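Local coordinates for kinetochore protein Mis16 (Schizosaccharomyces japonicus, PDB 4XYH) that binds histone H4 and the CENP-A-specific chaperone Scm3, probably taking part in the delivery of the centromeric histone to chromatin, at residues A[194-198]-A[209-213]. Sequence-based numbering, arbitrary orientation.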
ATOM      1  N   GLN A 194      18.423  -5.923   5.679  1.00 27.18           N
ATOM      2  CA  GLN A 194      19.008  -5.437   6.915  1.00 29.20           C
ATOM      3  C   GLN A 194      17.908  -5.206   7.961  1.00 29.34           C
ATOM      4  O   GLN A 194      17.267  -4.142   7.996  1.00 27.15           O
ATOM      5  CB  GLN A 194      19.806  -4.159   6.638  1.00 26.09           C
ATOM      6  CG  GLN A 194      20.711  -3.723   7.775  1.00 44.96           C
ATOM      7  CD  GLN A 194      21.673  -2.610   7.364  1.00 59.21           C
ATOM      8  OE1 GLN A 194      21.901  -2.368   6.166  1.00 60.62           O
ATOM      9  NE2 GLN A 194      22.238  -1.921   8.359  1.00 57.16           N
ATOM     10  N   GLU A 195      17.685  -6.223   8.792  1.00 25.10           N
ATOM     11  CA  GLU A 195      16.648  -6.194   9.814  1.00 23.67           C
ATOM     12  C   GLU A 195      16.741  -4.970  10.711  1.00 27.22           C
ATOM     13  O   GLU A 195      17.812  -4.645  11.224  1.00 27.16           O
ATOM     14  CB  GLU A 195      16.707  -7.452  10.673  1.00 25.02           C
ATOM     15  CG  GLU A 195      15.662  -7.467  11.757  1.00 28.40           C
ATOM     16  CD  GLU A 195      15.606  -8.793  12.497  1.00 34.97           C
ATOM     17  OE1 GLU A 195      15.957  -9.835  11.897  1.00 29.75           O
ATOM     18  OE2 GLU A 195      15.208  -8.788  13.682  1.00 41.28           O
ATOM     19  N   GLY A 196      15.614  -4.276  10.874  1.00 25.52           N
ATOM     20  CA  GLY A 196      15.569  -3.126  11.755  1.00 21.32           C
ATOM     21  C   GLY A 196      15.743  -1.795  11.056  1.00 20.51           C
ATOM     22  O   GLY A 196      15.533  -0.743  11.656  1.00 25.54           O
ATOM     23  N   THR A 197      16.132  -1.824   9.791  1.00 18.40           N
ATOM     24  CA  THR A 197      16.265  -0.584   9.027  1.00 21.31           C
ATOM     25  C   THR A 197      14.972  -0.294   8.244  1.00 19.83           C
ATOM     26  O   THR A 197      14.368  -1.211   7.696  1.00 19.55           O
ATOM     27  CB  THR A 197      17.470  -0.649   8.068  1.00 23.41           C
ATOM     28  OG1 THR A 197      18.676  -0.563   8.835  1.00 28.71           O
ATOM     29  CG2 THR A 197      17.431   0.496   7.041  1.00 18.29           C
ATOM     30  N   LEU A 198      14.532   0.964   8.230  1.00 17.22           N
ATOM     31  CA  LEU A 198      13.331   1.353   7.488  1.00 19.59           C
ATOM     32  C   LEU A 198      13.471   2.774   6.959  1.00 18.86           C
ATOM     33  O   LEU A 198      14.398   3.501   7.335  1.00 19.47           O
ATOM     34  CB  LEU A 198      12.077   1.263   8.362  1.00 16.31           C
ATOM     35  CG  LEU A 198      11.997   2.243   9.540  1.00 18.27           C
ATOM     36  CD1 LEU A 198      10.560   2.554   9.887  1.00 15.82           C
ATOM     37  CD2 LEU A 198      12.708   1.649  10.753  1.00 22.42           C
ATOM     38  N   VAL A 209      16.102   7.714   6.789  1.00 21.50           N
ATOM     39  CA  VAL A 209      16.418   6.305   6.966  1.00 18.52           C
ATOM     40  C   VAL A 209      16.691   6.091   8.450  1.00 21.66           C
ATOM     41  O   VAL A 209      17.420   6.862   9.076  1.00 21.44           O
ATOM     42  CB  VAL A 209      17.620   5.856   6.114  1.00 19.11           C
ATOM     43  CG1 VAL A 209      18.012   4.407   6.454  1.00 18.58           C
ATOM     44  CG2 VAL A 209      17.295   6.003   4.617  1.00 16.89           C
ATOM     45  N   TRP A 210      16.071   5.053   9.003  1.00 18.30           N
ATOM     46  CA  TRP A 210      16.070   4.806  10.427  1.00 21.57           C
ATOM     47  C   TRP A 210      16.663   3.432  10.725  1.00 20.98           C
ATOM     48  O   TRP A 210      16.637   2.535   9.889  1.00 21.36           O
ATOM     49  CB  TRP A 210      14.643   4.882  10.991  1.00 18.84           C
ATOM     50  CG  TRP A 210      13.830   6.117  10.598  1.00 22.24           C
ATOM     51  CD1 TRP A 210      13.044   6.265   9.488  1.00 17.00           C
ATOM     52  CD2 TRP A 210      13.697   7.338  11.348  1.00 20.54           C
ATOM     53  NE1 TRP A 210      12.437   7.501   9.497  1.00 20.77           N
ATOM     54  CE2 TRP A 210      12.824   8.179  10.625  1.00 16.43           C
ATOM     55  CE3 TRP A 210      14.248   7.804  12.552  1.00 18.95           C
ATOM     56  CZ2 TRP A 210      12.492   9.457  11.058  1.00 19.21           C
ATOM     57  CZ3 TRP A 210      13.910   9.068  12.992  1.00 18.35           C
ATOM     58  CH2 TRP A 210      13.035   9.888  12.244  1.00 20.37           C
ATOM     59  N   ASP A 211      17.173   3.257  11.930  1.00 25.99           N
ATOM     60  CA  ASP A 211      17.694   1.951  12.323  1.00 30.38           C
ATOM     61  C   ASP A 211      17.321   1.675  13.780  1.00 26.47           C
ATOM     62  O   ASP A 211      17.721   2.408  14.673  1.00 29.63           O
ATOM     63  CB  ASP A 211      19.205   1.903  12.107  1.00 23.54           C
ATOM     64  CG  ASP A 211      19.807   0.545  12.421  1.00 32.84           C
ATOM     65  OD1 ASP A 211      19.059  -0.449  12.569  1.00 32.90           O
ATOM     66  OD2 ASP A 211      21.053   0.475  12.511  1.00 36.28           O
ATOM     67  N   ILE A 212      16.530   0.632  14.012  1.00 25.20           N
ATOM     68  CA  ILE A 212      16.052   0.349  15.362  1.00 31.61           C
ATOM     69  C   ILE A 212      16.585  -0.975  15.893  1.00 27.13           C
ATOM     70  O   ILE A 212      16.245  -1.368  17.009  1.00 29.42           O
ATOM     71  CB  ILE A 212      14.499   0.321  15.438  1.00 22.52           C
ATOM     72  CG1 ILE A 212      13.956  -0.760  14.502  1.00 20.65           C
ATOM     73  CG2 ILE A 212      13.933   1.688  15.126  1.00 22.64           C
ATOM     74  CD1 ILE A 212      12.599  -1.268  14.885  1.00 22.30           C
ATOM     75  N   LYS A 213      17.393  -1.659  15.084  1.00 30.13           N
ATOM     76  CA  LYS A 213      18.101  -2.872  15.515  1.00 35.94           C
ATOM     77  C   LYS A 213      18.805  -2.679  16.861  1.00 37.35           C
ATOM     78  O   LYS A 213      19.608  -1.760  17.024  1.00 33.80           O
ATOM     79  CB  LYS A 213      19.128  -3.297  14.460  1.00 34.60           C
ATOM     80  CG  LYS A 213      19.837  -4.612  14.779  1.00 36.26           C
ATOM     81  CD  LYS A 213      20.456  -5.241  13.519  1.00 50.74           C
ATOM     82  CE  LYS A 213      20.729  -6.748  13.685  1.00 54.83           C
ATOM     83  NZ  LYS A 213      19.495  -7.556  13.973  1.00 48.52           N
TER
HETATM   84  O   HOH W   1      19.246  -2.296  10.849  1.00 29.48           O
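Asp211 sets its CG opposite the backbone N (chi1 -177°), and Thr197 holds OG1 next to its own N (chi1 -72°), which brings both polar ends to one water on their shared face of the sheet. The two side chains do not bond directly. The water donates to Asp211 OD1 at 2.5 Å and to Glu195 O, and accepts from Thr197 OG1 at 2.7 Å. Asp211 OD1 also takes the N-H of Lys213 in an Asx turn, a longer bond of 3.3 Å that arrives from above the carboxylate plane. With an alanine in place of Asp211, the water would probably lose one of its acceptors and the Lys213 N-H its turn partner, leaving the strand end freer to move. Gly196, third residue of a type II turn, leaves room for Lys213 N where a side chain would clash, and its O accepts from Ile212 N at 2.9 Å. Beyond it, Leu198 and Trp210 form an antiparallel hydrogen-bonded pair, Trp210 N to Leu198 O at 2.8 Å. On the other face Leu198 CD2 lies 3.8 Å from Trp210 CB, while the indole NE1 reaches Thr200 OG1. The contact joins strands 197-201 and 207-211, the middle pair of a four-stranded beta-propeller blade; Leu198 and Ile212 pack on Trp190 of the adjoining strand, and Leu178 and Ala148 of the preceding blade cover Leu198.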